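Local coordinates for protein shikimate dehydrogenase (NADP(+)) (Thermotoga maritima, PDB 3U62) that probably catalyses the reversible NADPH-linked reduction of 3-dehydroshikimate to shikimate, the fourth of seven steps in chorismate biosynthesis, at residues V96-V99 / K100-G104; V105-K108 / E109-V113; D198-Y201 / F202-L206. One frame throughout, in Å; residues are numbered along the deposited sequence.

Contact 1. Residues V96-V99 / K100-G104; sequences VGVV and KSLEG
Lys100 N and Ser101 N donate to Val96 O and Gly97 O in the last turn of helix 94-101, the first over 3.0 Å in a nearly straight bond (N-H...O 169°). Then the helix tightens: Leu102 N turns to Val99 O at 3.2 Å, approaching from above the carbonyl plane, and its bond to Val98 O is only weak. Leu102 is the first residue to leave helical geometry.

Side-chain polar bonds seal this end. With chi1 at 73°, Ser101 OG lies between its own N and C and reaches back to donate to Val98 O at 2.7 Å; the serine hydroxyl is also hydrogen-bonded to Tyr197 OH. A valine in its place would probably cost Val98 O its short hydroxyl bond and leave Tyr197 OH without its mate on the helix. Lys100, its chain bent at both outer torsions, curls round toward Glu103, but NZ is modelled implausibly close to OE2, so the details of this salt bridge are doubtful.

Among the apolar groups, Val98 and Leu102 run alongside each other in the same direction, CG1 of the valine 4.0 Å from CD1 of the leucine. Val98 continues onto Val123 and Ala126 of helix 118-129 and Met224 of helix 222-235, whereas Leu102 rests on Leu195 and Tyr197 of strand 195-198, so the helix end is wedged between two helices and the parallel sheet.

Contact 2. Residues V105-K108 / E109-V113; sequences VEVK and EPVVV
Val107 and Val111 meet through one methyl each, CG1 of the first lying 3.8 Å from CG2 of the second, with the two side chains set roughly perpendicular. This is the packed side of the turn that leads into strand 111-114. Val111 CG2 stands anti to its own carbonyl carbon, a setting that brings the methyl within 3.5 Å of Lys108 O as well, so one branch touches both the valine side chain and the carbonyl of the next residue, Lys108. The carbonyl oxygen is not left to this apolar neighbour, for it is hydrogen-bonded to Ser169 OG. Leu127 of helix 118-129 extends the apolar patch into the layer between helix and sheet, and Ser169 at the start of strand 169-172 also lies against both valines.

Strand 111-114 is a central strand of the parallel sheet of the Rossmann-type nucleotide-binding domain, flanked by strands 135-139 and 169-172, and it runs toward the glycine-rich turn at Gly115 and Gly117, predicted to bind NADP(+). A cis peptide bond precedes Pro110, where the chain bends from the loop into this strand.

On the looser side the link is made by solvent. A water donates to Val107 O and to Glu109 OE1, 2.8 Å from each, bridging a backbone carbonyl and a carboxylate two residues on. The second oxygen of Glu109, OE2, accepts from the backbone amides of Lys133 and Asp134, which fix the carboxylate at its other end and tie it to the loop before strand 135-139. Lys108 heads the other way: its side chain touches Ser194, and the fully extended chain carries NZ far from the valine pair.

Contact 3. Residues D198-Y201 / F202-L206; sequences DVIY and FDTPL
A single aspartate at the end of strand 195-198, Asp198, holds the loop beyond it at two points, Ile200 and Thr204. Asp198 OD1 accepts from Ile200 N at 3.1 Å, closing an Asx turn, while OD2 accepts from Thr204 OG1 at 2.7 Å; both donors stand well out of the carboxylate plane, Ile200 N by 40°. Thr204 is the N-cap of helix 205-213, and its OG1, set by a chi1 of 57° between its own N and C, also receives a weak bond from Val207 N.

Ile200 packs between Phe202 and Thr204. Its CG2, anti to the backbone N, rises over the centre of the Phe202 ring in a CH-pi contact, 3.8 Å from the centroid and 12° off the ring normal. The same methyl lies 3.7 Å from Thr204 CG2. Tyr201, predicted to bind shikimate, packs on Ile14 and Asn222.

With both carboxylate oxygens engaged, the rotation of Asp198 is probably well fixed. Its negative charge, near the helix N-terminus, is likely to be eased by the helix dipole; the bond from Thr204 OG1 joins the cap to the loop that carries residues predicted to bind cofactor and substrate.

In the fold
Contact 1 comes first along the chain, at the C-terminal end of helix 94-101, where the helix breaks into a loop. Contact 2 follows in the turn that feeds strand 111-114, and the two touch directly, Leu102 CD1 packing 3.9 Å from Val107 CG2. Contact 3 arrives much later, after strand 195-198, closing the loop into helix 205-213. The three stand in series, so none nests within or crosses another. Contact 3 touches neither of the others; its nearest atoms are about 6 Å from contact 1 and about 8 Å from contact 2. Together they join helix 94-101 to the parallel sheet and tie one of its strands to the following helix.

Contact 1. Residues V96-V99 / K100-G104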
loop_
_atom_site.group_PDB
_atom_site.type_symbol
_atom_site.label_atom_id
_atom_site.label_comp_id
_atom_site.label_asym_id
_atom_site.label_seq_id
_atom_site.Cartn_x
_atom_site.Cartn_y
_atom_site.Cartn_z
ATOM N N VAL A 96 -7.071 4.679 1.835
ATOM C CA VAL A 96 -7.274 6.097 1.532
ATOM C C VAL A 96 -6.342 6.515 0.396
ATOM O O VAL A 96 -6.758 7.220 -0.528
ATOM C CB VAL A 96 -7.045 6.990 2.782
ATOM C CG1 VAL A 96 -6.999 8.471 2.410
ATOM C CG2 VAL A 96 -8.128 6.739 3.827
ATOM N N GLY A 97 -5.088 6.067 0.470
ATOM C CA GLY A 97 -4.108 6.300 -0.587
ATOM C C GLY A 97 -4.574 5.788 -1.938
ATOM O O GLY A 97 -4.384 6.455 -2.956
ATOM N N VAL A 98 -5.193 4.607 -1.941
ATOM C CA VAL A 98 -5.701 3.991 -3.170
ATOM C C VAL A 98 -6.887 4.772 -3.748
ATOM O O VAL A 98 -6.891 5.102 -4.939
ATOM C CB VAL A 98 -6.075 2.495 -2.969
ATOM C CG1 VAL A 98 -6.620 1.887 -4.258
ATOM C CG2 VAL A 98 -4.869 1.697 -2.491
ATOM N N VAL A 99 -7.881 5.066 -2.909
ATOM C CA VAL A 99 -9.056 5.832 -3.333
ATOM C C VAL A 99 -8.644 7.174 -3.942
ATOM O O VAL A 99 -9.070 7.513 -5.050
ATOM C CB VAL A 99 -10.067 6.052 -2.172
ATOM C CG1 VAL A 99 -11.164 7.038 -2.569
ATOM C CG2 VAL A 99 -10.682 4.732 -1.736
ATOM N N LYS A 100 -7.805 7.916 -3.223
ATOM C CA LYS A 100 -7.382 9.239 -3.671
ATOM C C LYS A 100 -6.488 9.197 -4.914
ATOM O O LYS A 100 -6.529 10.123 -5.732
ATOM C CB LYS A 100 -6.726 10.021 -2.531
ATOM C CG LYS A 100 -7.714 10.453 -1.447
ATOM C CD LYS A 100 -7.182 11.584 -0.570
ATOM C CE LYS A 100 -7.164 12.921 -1.309
ATOM N NZ LYS A 100 -8.564 13.213 -1.981
ATOM N N SER A 101 -5.697 8.133 -5.058
ATOM C CA SER A 101 -4.848 7.953 -6.243
ATOM C C SER A 101 -5.676 7.747 -7.513
ATOM O O SER A 101 -5.206 8.019 -8.620
ATOM C CB SER A 101 -3.884 6.776 -6.058
ATOM O OG SER A 101 -4.561 5.534 -6.133
ATOM N N LEU A 102 -6.904 7.268 -7.337
ATOM C CA LEU A 102 -7.798 6.976 -8.454
ATOM C C LEU A 102 -8.870 8.045 -8.657
ATOM O O LEU A 102 -9.868 7.801 -9.345
ATOM C CB LEU A 102 -8.445 5.597 -8.274
ATOM C CG LEU A 102 -7.523 4.377 -8.385
ATOM C CD1 LEU A 102 -8.169 3.156 -7.748
ATOM C CD2 LEU A 102 -7.139 4.093 -9.838
ATOM N N GLU A 103 -8.668 9.219 -8.062
ATOM C CA GLU A 103 -9.583 10.334 -8.277
ATOM C C GLU A 103 -9.644 10.716 -9.750
ATOM O O GLU A 103 -8.614 10.805 -10.423
ATOM C CB GLU A 103 -9.205 11.535 -7.412
ATOM C CG GLU A 103 -9.865 11.488 -6.046
ATOM C CD GLU A 103 -9.330 12.519 -5.069
ATOM O OE1 GLU A 103 -8.654 13.481 -5.495
ATOM O OE2 GLU A 103 -9.599 12.363 -3.851
ATOM N N GLY A 104 -10.865 10.909 -10.240
ATOM C CA GLY A 104 -11.105 11.260 -11.638
ATOM C C GLY A 104 -11.095 10.078 -12.593
ATOM O O GLY A 104 -11.347 10.244 -13.786
#

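Contact 2. Residues V105-K108 / E109-V113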
loop_
_atom_site.group_PDB
_atom_site.type_symbol
_atom_site.label_atom_id
_atom_site.label_comp_id
_atom_site.label_asym_id
_atom_site.label_seq_id
_atom_site.Cartn_x
_atom_site.Cartn_y
_atom_site.Cartn_z
ATOM N N VAL A 105 -10.811 8.886 -12.069
ATOM C CA VAL A 105 -10.665 7.683 -12.891
ATOM C C VAL A 105 -11.803 6.695 -12.634
ATOM O O VAL A 105 -12.121 6.388 -11.482
ATOM C CB VAL A 105 -9.293 6.986 -12.640
ATOM C CG1 VAL A 105 -9.145 5.728 -13.493
ATOM C CG2 VAL A 105 -8.142 7.945 -12.912
ATOM N N GLU A 106 -12.415 6.213 -13.714
ATOM C CA GLU A 106 -13.388 5.132 -13.630
ATOM C C GLU A 106 -12.642 3.800 -13.636
ATOM O O GLU A 106 -11.922 3.488 -14.587
ATOM C CB GLU A 106 -14.377 5.196 -14.803
ATOM C CG GLU A 106 -15.472 4.127 -14.761
ATOM C CD GLU A 106 -16.272 4.020 -16.052
ATOM O OE1 GLU A 106 -15.990 4.770 -17.012
ATOM O OE2 GLU A 106 -17.192 3.174 -16.106
ATOM N N VAL A 107 -12.807 3.028 -12.565
ATOM C CA VAL A 107 -12.201 1.702 -12.481
ATOM C C VAL A 107 -13.125 0.687 -13.149
ATOM O O VAL A 107 -14.206 0.380 -12.640
ATOM C CB VAL A 107 -11.878 1.296 -11.019
ATOM C CG1 VAL A 107 -11.400 -0.148 -10.947
ATOM C CG2 VAL A 107 -10.822 2.220 -10.432
ATOM N N LYS A 108 -12.693 0.189 -14.305
ATOM C CA LYS A 108 -13.482 -0.759 -15.085
ATOM C C LYS A 108 -13.321 -2.185 -14.562
ATOM O O LYS A 108 -12.246 -2.571 -14.095
ATOM C CB LYS A 108 -13.120 -0.671 -16.570
ATOM C CG LYS A 108 -13.503 0.650 -17.226
ATOM C CD LYS A 108 -13.159 0.661 -18.707
ATOM C CE LYS A 108 -13.507 1.995 -19.341
ATOM N NZ LYS A 108 -13.022 2.082 -20.754
ATOM N N GLU A 109 -14.402 -2.954 -14.648
ATOM C CA GLU A 109 -14.466 -4.305 -14.095
ATOM C C GLU A 109 -14.574 -5.354 -15.197
ATOM O O GLU A 109 -15.020 -5.038 -16.303
ATOM C CB GLU A 109 -15.667 -4.431 -13.162
ATOM C CG GLU A 109 -15.614 -3.519 -11.956
ATOM C CD GLU A 109 -16.901 -3.541 -11.161
ATOM O OE1 GLU A 109 -17.408 -2.449 -10.827
ATOM O OE2 GLU A 109 -17.414 -4.643 -10.868
ATOM N N PRO A 110 -14.182 -6.614 -14.907
ATOM C CA PRO A 110 -13.654 -7.151 -13.644
ATOM C C PRO A 110 -12.282 -6.604 -13.268
ATOM O O PRO A 110 -11.514 -6.184 -14.137
ATOM C CB PRO A 110 -13.551 -8.654 -13.921
ATOM C CG PRO A 110 -14.499 -8.898 -15.043
ATOM C CD PRO A 110 -14.381 -7.686 -15.896
ATOM N N VAL A 111 -11.993 -6.621 -11.970
ATOM C CA VAL A 111 -10.720 -6.151 -11.440
ATOM C C VAL A 111 -9.942 -7.324 -10.851
ATOM O O VAL A 111 -10.467 -8.072 -10.021
ATOM C CB VAL A 111 -10.927 -5.069 -10.351
ATOM C CG1 VAL A 111 -9.591 -4.568 -9.827
ATOM C CG2 VAL A 111 -11.749 -3.907 -10.895
ATOM N N VAL A 112 -8.696 -7.485 -11.290
ATOM C CA VAL A 112 -7.800 -8.495 -10.730
ATOM C C VAL A 112 -6.859 -7.835 -9.719
ATOM O O VAL A 112 -6.231 -6.814 -10.011
ATOM C CB VAL A 112 -6.979 -9.225 -11.832
ATOM C CG1 VAL A 112 -5.961 -10.180 -11.217
ATOM C CG2 VAL A 112 -7.905 -9.992 -12.761
ATOM N N VAL A 113 -6.788 -8.426 -8.529
ATOM C CA VAL A 113 -5.874 -7.984 -7.482
ATOM C C VAL A 113 -4.858 -9.097 -7.231
ATOM O O VAL A 113 -5.230 -10.206 -6.842
ATOM C CB VAL A 113 -6.631 -7.639 -6.172
ATOM C CG1 VAL A 113 -5.657 -7.243 -5.067
ATOM C CG2 VAL A 113 -7.644 -6.525 -6.409
HETATM O O HOH W 1 -16.563 0.137 -11.239
#

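Contact 3. Residues D198-Y201 / F202-L206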
loop_
_atom_site.group_PDB
_atom_site.type_symbol
_atom_site.label_atom_id
_atom_site.label_comp_id
_atom_site.label_asym_id
_atom_site.label_seq_id
_atom_site.Cartn_x
_atom_site.Cartn_y
_atom_site.Cartn_z
ATOM N N ASP A 198 0.196 -0.541 -9.940
ATOM C CA ASP A 198 1.224 -1.224 -9.166
ATOM C C ASP A 198 1.483 -0.432 -7.894
ATOM O O ASP A 198 1.749 0.770 -7.951
ATOM C CB ASP A 198 2.509 -1.355 -9.994
ATOM C CG ASP A 198 3.402 -2.496 -9.526
ATOM O OD1 ASP A 198 3.454 -2.774 -8.308
ATOM O OD2 ASP A 198 4.066 -3.114 -10.386
ATOM N N VAL A 199 1.395 -1.099 -6.745
ATOM C CA VAL A 199 1.633 -0.437 -5.460
ATOM C C VAL A 199 3.112 -0.110 -5.259
ATOM O O VAL A 199 3.462 0.704 -4.398
ATOM C CB VAL A 199 1.100 -1.253 -4.244
ATOM C CG1 VAL A 199 -0.397 -1.530 -4.388
ATOM C CG2 VAL A 199 1.890 -2.552 -4.057
ATOM N N ILE A 200 3.973 -0.752 -6.049
ATOM C CA ILE A 200 5.408 -0.490 -6.002
ATOM C C ILE A 200 5.692 0.913 -6.530
ATOM O O ILE A 200 5.189 1.321 -7.582
ATOM C CB ILE A 200 6.230 -1.570 -6.746
ATOM C CG1 ILE A 200 5.998 -2.938 -6.093
ATOM C CG2 ILE A 200 7.724 -1.227 -6.733
ATOM C CD1 ILE A 200 6.392 -4.127 -6.951
ATOM N N TYR A 201 6.498 1.635 -5.760
ATOM C CA TYR A 201 6.742 3.057 -5.934
ATOM C C TYR A 201 7.415 3.416 -7.267
ATOM O O TYR A 201 7.111 4.451 -7.863
ATOM C CB TYR A 201 7.572 3.551 -4.741
ATOM C CG TYR A 201 7.984 4.994 -4.822
ATOM C CD1 TYR A 201 9.212 5.351 -5.380
ATOM C CD2 TYR A 201 7.150 6.006 -4.352
ATOM C CE1 TYR A 201 9.600 6.677 -5.469
ATOM C CE2 TYR A 201 7.529 7.342 -4.439
ATOM C CZ TYR A 201 8.759 7.667 -4.996
ATOM O OH TYR A 201 9.157 8.980 -5.088
ATOM N N PHE A 202 8.318 2.549 -7.724
ATOM C CA PHE A 202 9.135 2.799 -8.916
ATOM C C PHE A 202 8.727 1.894 -10.082
ATOM O O PHE A 202 7.929 0.970 -9.905
ATOM C CB PHE A 202 10.626 2.616 -8.585
ATOM C CG PHE A 202 10.932 1.380 -7.769
ATOM C CD1 PHE A 202 11.112 0.144 -8.388
ATOM C CD2 PHE A 202 11.056 1.455 -6.383
ATOM C CE1 PHE A 202 11.397 -0.998 -7.639
ATOM C CE2 PHE A 202 11.341 0.319 -5.624
ATOM C CZ PHE A 202 11.513 -0.910 -6.255
ATOM N N ASP A 203 9.275 2.173 -11.267
ATOM C CA ASP A 203 8.996 1.383 -12.468
ATOM C C ASP A 203 9.285 -0.096 -12.255
ATOM O O ASP A 203 10.370 -0.477 -11.802
ATOM C CB ASP A 203 9.808 1.890 -13.665
ATOM C CG ASP A 203 9.200 3.120 -14.320
ATOM O OD1 ASP A 203 8.143 3.609 -13.867
ATOM O OD2 ASP A 203 9.794 3.606 -15.307
ATOM N N THR A 204 8.290 -0.917 -12.567
ATOM C CA THR A 204 8.421 -2.365 -12.534
ATOM C C THR A 204 8.268 -2.888 -13.956
ATOM O O THR A 204 7.762 -2.169 -14.822
ATOM C CB THR A 204 7.332 -3.004 -11.648
ATOM O OG1 THR A 204 6.035 -2.621 -12.127
ATOM C CG2 THR A 204 7.482 -2.559 -10.203
ATOM N N PRO A 205 8.708 -4.137 -14.212
ATOM C CA PRO A 205 8.462 -4.739 -15.522
ATOM C C PRO A 205 6.989 -4.677 -15.950
ATOM O O PRO A 205 6.710 -4.461 -17.131
ATOM C CB PRO A 205 8.910 -6.187 -15.323
ATOM C CG PRO A 205 9.997 -6.090 -14.316
ATOM C CD PRO A 205 9.558 -5.000 -13.368
ATOM N N LEU A 206 6.070 -4.858 -14.999
ATOM C CA LEU A 206 4.633 -4.766 -15.272
ATOM C C LEU A 206 4.235 -3.390 -15.813
ATOM O O LEU A 206 3.525 -3.294 -16.818
ATOM C CB LEU A 206 3.816 -5.101 -14.015
ATOM C CG LEU A 206 2.289 -4.952 -14.079
ATOM C CD1 LEU A 206 1.659 -5.955 -15.044
ATOM C CD2 LEU A 206 1.680 -5.090 -12.694
#